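Putative endo-1,4-beta-xylanase (Bacteroides thetaiotaomicron VPI-5482, PDB 5MSX) probably hydrolyses O-glycosidic bonds in plant pectin glycans as a family 43 glycoside hydrolase, with an arabinofuranosidase role in rhamnogalacturonan II breakdown suggested. Local coordinates at residues Y105-I110 with A155-D160; Y115-D120 with G124-A129. One frame throughout, in Å; residues are numbered along the deposited sequence.

Contact 1 (Y105-I110 with A155-D160). With EDO (1,2-ethanediol), chain X.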
loop_
_atom_site.group_PDB
_atom_site.type_symbol
_atom_site.label_atom_id
_atom_site.label_comp_id
_atom_site.label_asym_id
_atom_site.label_seq_id
_atom_site.Cartn_x
_atom_site.Cartn_y
_atom_site.Cartn_z
ATOM N N TYR C 105 -10.042 4.604 0.656
ATOM C CA TYR C 105 -10.678 3.686 1.598
ATOM C C TYR C 105 -11.752 4.437 2.436
ATOM O O TYR C 105 -11.575 5.602 2.773
ATOM C CB TYR C 105 -9.645 3.080 2.526
ATOM C CG TYR C 105 -8.601 2.231 1.851
ATOM C CD1 TYR C 105 -7.453 2.816 1.269
ATOM C CD2 TYR C 105 -8.726 0.845 1.813
ATOM C CE1 TYR C 105 -6.480 2.034 0.659
ATOM C CE2 TYR C 105 -7.759 0.050 1.186
ATOM C CZ TYR C 105 -6.647 0.648 0.619
ATOM O OH TYR C 105 -5.712 -0.128 0.018
ATOM N N ILE C 106 -12.845 3.754 2.757
ATOM C CA ILE C 106 -13.878 4.299 3.602
ATOM C C ILE C 106 -14.356 3.203 4.537
ATOM O O ILE C 106 -14.295 2.017 4.195
ATOM C CB ILE C 106 -14.991 4.943 2.743
ATOM C CG1 ILE C 106 -15.792 5.968 3.564
ATOM C CG2 ILE C 106 -15.864 3.875 2.084
ATOM C CD1 ILE C 106 -16.544 6.950 2.695
ATOM N N TYR C 107 -14.762 3.585 5.747
ATOM C CA TYR C 107 -15.061 2.634 6.803
ATOM C C TYR C 107 -16.462 2.890 7.438
ATOM O O TYR C 107 -16.571 3.415 8.551
ATOM C CB TYR C 107 -13.961 2.655 7.838
ATOM C CG TYR C 107 -12.568 2.460 7.265
ATOM C CD1 TYR C 107 -11.901 3.507 6.643
ATOM C CD2 TYR C 107 -11.920 1.226 7.332
ATOM C CE1 TYR C 107 -10.631 3.347 6.113
ATOM C CE2 TYR C 107 -10.635 1.055 6.809
ATOM C CZ TYR C 107 -10.001 2.130 6.204
ATOM O OH TYR C 107 -8.751 2.024 5.667
ATOM N N PRO C 108 -17.530 2.507 6.724
ATOM C CA PRO C 108 -18.885 2.749 7.233
ATOM C C PRO C 108 -19.390 1.667 8.169
ATOM O O PRO C 108 -18.751 0.615 8.337
ATOM C CB PRO C 108 -19.705 2.853 5.958
ATOM C CG PRO C 108 -19.018 1.920 5.025
ATOM C CD PRO C 108 -17.555 2.073 5.313
ATOM N N THR C 109 -20.511 1.954 8.834
ATOM C CA THR C 109 -21.146 0.997 9.733
ATOM C C THR C 109 -22.388 0.455 9.037
ATOM O O THR C 109 -23.358 1.177 8.841
ATOM C CB THR C 109 -21.443 1.635 11.076
ATOM O OG1 THR C 109 -20.201 2.039 11.650
ATOM C CG2 THR C 109 -22.152 0.672 12.039
ATOM N N ILE C 110 -22.316 -0.811 8.614
ATOM C CA ILE C 110 -23.335 -1.391 7.723
ATOM C C ILE C 110 -24.058 -2.484 8.491
ATOM O O ILE C 110 -23.432 -3.412 9.020
ATOM C CB ILE C 110 -22.733 -1.866 6.386
ATOM C CG1 ILE C 110 -21.892 -0.739 5.763
ATOM C CG2 ILE C 110 -23.830 -2.282 5.408
ATOM C CD1 ILE C 110 -21.418 -0.955 4.327
ATOM N N ALA C 155 -16.433 4.485 12.796
ATOM C CA ALA C 155 -14.975 4.496 12.549
ATOM C C ALA C 155 -14.479 5.886 12.153
ATOM O O ALA C 155 -15.145 6.610 11.420
ATOM C CB ALA C 155 -14.575 3.513 11.478
ATOM N N GLU C 156 -13.289 6.204 12.638
ATOM C CA GLU C 156 -12.556 7.436 12.304
ATOM C C GLU C 156 -11.084 7.040 12.060
ATOM O O GLU C 156 -10.469 6.365 12.906
ATOM C CB GLU C 156 -12.695 8.396 13.490
ATOM C CG GLU C 156 -11.821 9.636 13.512
ATOM C CD GLU C 156 -12.309 10.740 12.575
ATOM O OE1 GLU C 156 -13.151 10.422 11.685
ATOM O OE2 GLU C 156 -11.820 11.911 12.738
ATOM N N ILE C 157 -10.531 7.458 10.913
ATOM C CA ILE C 157 -9.165 7.082 10.509
ATOM C C ILE C 157 -8.187 8.246 10.660
ATOM O O ILE C 157 -8.527 9.391 10.348
ATOM C CB ILE C 157 -9.169 6.567 9.062
ATOM C CG1 ILE C 157 -10.224 5.461 8.883
ATOM C CG2 ILE C 157 -7.805 6.031 8.623
ATOM C CD1 ILE C 157 -9.953 4.152 9.606
ATOM N N PHE C 158 -6.995 7.966 11.183
ATOM C CA PHE C 158 -5.913 8.945 11.207
ATOM C C PHE C 158 -4.614 8.352 10.625
ATOM O O PHE C 158 -4.226 7.235 10.991
ATOM C CB PHE C 158 -5.654 9.412 12.620
ATOM C CG PHE C 158 -4.507 10.385 12.729
ATOM C CD1 PHE C 158 -4.620 11.677 12.192
ATOM C CD2 PHE C 158 -3.310 10.014 13.350
ATOM C CE1 PHE C 158 -3.567 12.577 12.299
ATOM C CE2 PHE C 158 -2.241 10.911 13.449
ATOM C CZ PHE C 158 -2.371 12.191 12.919
ATOM N N VAL C 159 -3.933 9.090 9.746
ATOM C CA VAL C 159 -2.572 8.666 9.265
ATOM C C VAL C 159 -1.556 9.694 9.749
ATOM O O VAL C 159 -1.662 10.866 9.409
ATOM C CB VAL C 159 -2.498 8.534 7.730
ATOM C CG1 VAL C 159 -1.150 7.963 7.288
ATOM C CG2 VAL C 159 -3.639 7.656 7.212
ATOM N N ASP C 160 -0.588 9.273 10.553
ATOM C CA ASP C 160 0.350 10.220 11.150
ATOM C C ASP C 160 1.449 10.579 10.120
ATOM O O ASP C 160 1.525 9.966 9.030
ATOM C CB ASP C 160 0.923 9.646 12.471
ATOM C CG ASP C 160 1.327 10.709 13.480
ATOM O OD1 ASP C 160 1.349 11.927 13.163
ATOM O OD2 ASP C 160 1.615 10.312 14.639
HETATM C C1 EDO X . -1.277 14.991 10.153
HETATM O O1 EDO X . -2.545 15.660 10.166
HETATM C C2 EDO X . -1.243 14.092 8.929
HETATM O O2 EDO X . -0.098 13.236 8.968
HETATM O O HOH W 1 -18.342 3.657 10.745
#
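Y107 and A155 are the residues of closest backbone approach, with CA atoms 6.0 Å apart, and the segments are joined by side chains and a water rather than by direct backbone bonds. They come from separate antiparallel sheets, consistent with neighbouring blades of the five-bladed beta-propeller characteristic of family 43 glycoside hydrolases: 105-110 belongs to one sheet, while 156-159 is an outermost strand of another.

The main side-chain contact is between I157 and the phenol ring of Y107, which cross at about a right angle. CD1 of I157 lies over one ring face, 3.7 Å from the centroid and 15° off the normal, displaced toward the rim, a CH-pi contact. CG1 of the same branch meets the ring at Y107 CD1, 3.4 Å away. With CG anti to the carbonyl carbon (chi1 -53°), the Y107 ring is carried under I157. Its hydroxyl is hydrogen-bonded to the backbone O of M181. Nearer the propeller centre, CB of A155 lies 3.8 Å from CB of Y107, and the A155 side chain is about 7 Å from a bound calcium ion. D154, predicted to tune the catalytic acid, precedes A155 in sequence, and its backbone N bonds to T109 OG1.

A water completes the junction through three hydrogen bonds. It accepts from A155 N at 2.9 Å and from the hydroxyl OG1 of T109 at 2.6 Å, and donates to the carbonyl O of Y107 at 2.8 Å.

Contact 2 (Y115-D120 with G124-A129)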
loop_
_atom_site.group_PDB
_atom_site.type_symbol
_atom_site.label_atom_id
_atom_site.label_comp_id
_atom_site.label_asym_id
_atom_site.label_seq_id
_atom_site.Cartn_x
_atom_site.Cartn_y
_atom_site.Cartn_z
ATOM N N TYR C 115 -17.129 -2.079 8.308
ATOM C CA TYR C 115 -16.454 -2.737 7.187
ATOM C C TYR C 115 -15.485 -1.788 6.476
ATOM O O TYR C 115 -15.818 -0.626 6.253
ATOM C CB TYR C 115 -17.454 -3.175 6.117
ATOM C CG TYR C 115 -18.428 -4.205 6.592
ATOM C CD1 TYR C 115 -19.563 -3.833 7.311
ATOM C CD2 TYR C 115 -18.224 -5.569 6.312
ATOM C CE1 TYR C 115 -20.453 -4.788 7.773
ATOM C CE2 TYR C 115 -19.116 -6.529 6.739
ATOM C CZ TYR C 115 -20.228 -6.151 7.479
ATOM O OH TYR C 115 -21.109 -7.114 7.925
ATOM N N PRO C 116 -14.318 -2.310 6.052
ATOM C CA PRO C 116 -13.448 -1.579 5.129
ATOM C C PRO C 116 -13.886 -1.708 3.677
ATOM O O PRO C 116 -14.182 -2.804 3.207
ATOM C CB PRO C 116 -12.094 -2.246 5.346
ATOM C CG PRO C 116 -12.417 -3.658 5.719
ATOM C CD PRO C 116 -13.736 -3.612 6.443
ATOM N N ALA C 117 -13.944 -0.582 2.975
ATOM C CA ALA C 117 -14.304 -0.548 1.573
ATOM C C ALA C 117 -13.254 0.249 0.821
ATOM O O ALA C 117 -12.560 1.077 1.423
ATOM C CB ALA C 117 -15.684 0.060 1.380
ATOM N N VAL C 118 -13.146 0.012 -0.487
ATOM C CA VAL C 118 -12.070 0.604 -1.295
ATOM C C VAL C 118 -12.563 0.961 -2.671
ATOM O O VAL C 118 -13.440 0.295 -3.189
ATOM C CB VAL C 118 -10.847 -0.356 -1.392
ATOM C CG1 VAL C 118 -11.226 -1.684 -2.065
ATOM C CG2 VAL C 118 -9.672 0.320 -2.105
ATOM N N ALA C 119 -12.009 2.025 -3.239
ATOM C CA ALA C 119 -12.381 2.503 -4.567
ATOM C C ALA C 119 -11.213 3.246 -5.209
ATOM O O ALA C 119 -10.268 3.600 -4.518
ATOM C CB ALA C 119 -13.575 3.442 -4.462
ATOM N N ASP C 120 -11.313 3.510 -6.514
ATOM C CA ASP C 120 -10.280 4.253 -7.258
ATOM C C ASP C 120 -10.466 5.742 -7.181
ATOM O O ASP C 120 -9.523 6.478 -7.452
ATOM C CB ASP C 120 -10.306 3.918 -8.750
ATOM C CG ASP C 120 -9.876 2.522 -9.041
ATOM O OD1 ASP C 120 -9.077 1.944 -8.257
ATOM O OD2 ASP C 120 -10.334 1.999 -10.082
ATOM N N GLY C 124 -16.599 6.494 -5.875
ATOM C CA GLY C 124 -16.807 5.065 -6.010
ATOM C C GLY C 124 -16.679 4.653 -7.472
ATOM O O GLY C 124 -16.243 5.458 -8.291
ATOM N N PRO C 125 -17.096 3.438 -7.836
ATOM C CA PRO C 125 -17.804 2.520 -6.945
ATOM C C PRO C 125 -16.887 1.918 -5.899
ATOM O O PRO C 125 -15.810 1.449 -6.236
ATOM C CB PRO C 125 -18.307 1.422 -7.896
ATOM C CG PRO C 125 -17.379 1.491 -9.063
ATOM C CD PRO C 125 -17.086 2.945 -9.226
ATOM N N PHE C 126 -17.317 1.958 -4.645
ATOM C CA PHE C 126 -16.612 1.315 -3.583
ATOM C C PHE C 126 -17.020 -0.141 -3.543
ATOM O O PHE C 126 -18.126 -0.477 -3.975
ATOM C CB PHE C 126 -16.900 2.009 -2.246
ATOM C CG PHE C 126 -16.107 3.263 -2.035
ATOM C CD1 PHE C 126 -16.526 4.469 -2.574
ATOM C CD2 PHE C 126 -14.923 3.234 -1.305
ATOM C CE1 PHE C 126 -15.788 5.630 -2.390
ATOM C CE2 PHE C 126 -14.185 4.401 -1.092
ATOM C CZ PHE C 126 -14.612 5.592 -1.643
ATOM N N LYS C 127 -16.116 -0.996 -3.051
ATOM C CA LYS C 127 -16.411 -2.409 -2.813
ATOM C C LYS C 127 -15.832 -2.812 -1.498
ATOM O O LYS C 127 -14.855 -2.216 -1.056
ATOM C CB LYS C 127 -15.743 -3.304 -3.868
ATOM C CG LYS C 127 -16.254 -3.167 -5.277
ATOM C CD LYS C 127 -15.589 -4.212 -6.167
ATOM C CE LYS C 127 -15.313 -3.652 -7.552
ATOM N NZ LYS C 127 -16.558 -3.177 -8.233
ATOM N N LEU C 128 -16.373 -3.846 -0.876
ATOM C CA LEU C 128 -15.704 -4.409 0.300
ATOM C C LEU C 128 -14.248 -4.751 -0.070
ATOM O O LEU C 128 -13.979 -5.239 -1.170
ATOM C CB LEU C 128 -16.425 -5.633 0.828
ATOM C CG LEU C 128 -17.717 -5.387 1.604
ATOM C CD1 LEU C 128 -18.276 -6.700 2.111
ATOM C CD2 LEU C 128 -17.463 -4.447 2.772
ATOM N N ALA C 129 -13.328 -4.415 0.830
ATOM C CA ALA C 129 -11.892 -4.553 0.591
ATOM C C ALA C 129 -11.399 -5.973 0.854
ATOM O O ALA C 129 -10.390 -6.382 0.291
ATOM C CB ALA C 129 -11.127 -3.566 1.444
HETATM O O HOH W 2 -13.570 2.287 -7.865
#
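V118 and K127 form the antiparallel hydrogen-bonded pair of a beta hairpin, flanked by the non-hydrogen-bonded pair A117 and L128. Both backbone bonds of the first pair are made: V118 N to K127 O at 2.9 Å, with an N-H...O angle of 153°, and K127 N to V118 O at 3.0 Å. A third bond, A129 N to P116 O at 3.0 Å, continues the pairing and is straighter, at 163°. Toward the turn a water takes over, accepting from D120 N and donating to P125 O.

Among apolar contacts, the methyl of A119 sits over the centre of the F126 ring, CB being 3.3 Å from the centroid and 7° off the normal, a close CH-pi contact. Replacing F126 by a serine would probably open a gap beside A119 CB, since the ring face under that methyl would be gone. At the far end L128 turns its CD2 back to within 3.6 Å of Y115 CB, while V118 CG1 packs against the A129 methyl.

A129 O accepts a hydrogen bond from K208 of a neighbouring subunit. The hairpin extends the sheet past strand 113-119, which pairs on its other side with 103-106 and 109-110; from strand 103-106, K103 and Y105 touch V118, and I106 touches F126.

Overall arrangement
The centres of contacts 1 and 2 lie 11 Å apart. Both segments of contact 2 fall between the two segments of contact 1 in sequence: 105-110 comes first, then 115-120, 124-129 and finally 155-160. Three of these segments share one antiparallel sheet, in which strand 113-119 pairs with 103-106 and 109-110. The direct links include two probable hydrogen bonds, from A117 N to I106 O (2.9 Å) and from Y115 N to P108 O (3.1 Å), and the packing of I106 CG2 on F126 CD2. Contact 2 thus closes a hairpin within one propeller blade, whereas contact 1 ties that blade to the next, close to the predicted catalytic region.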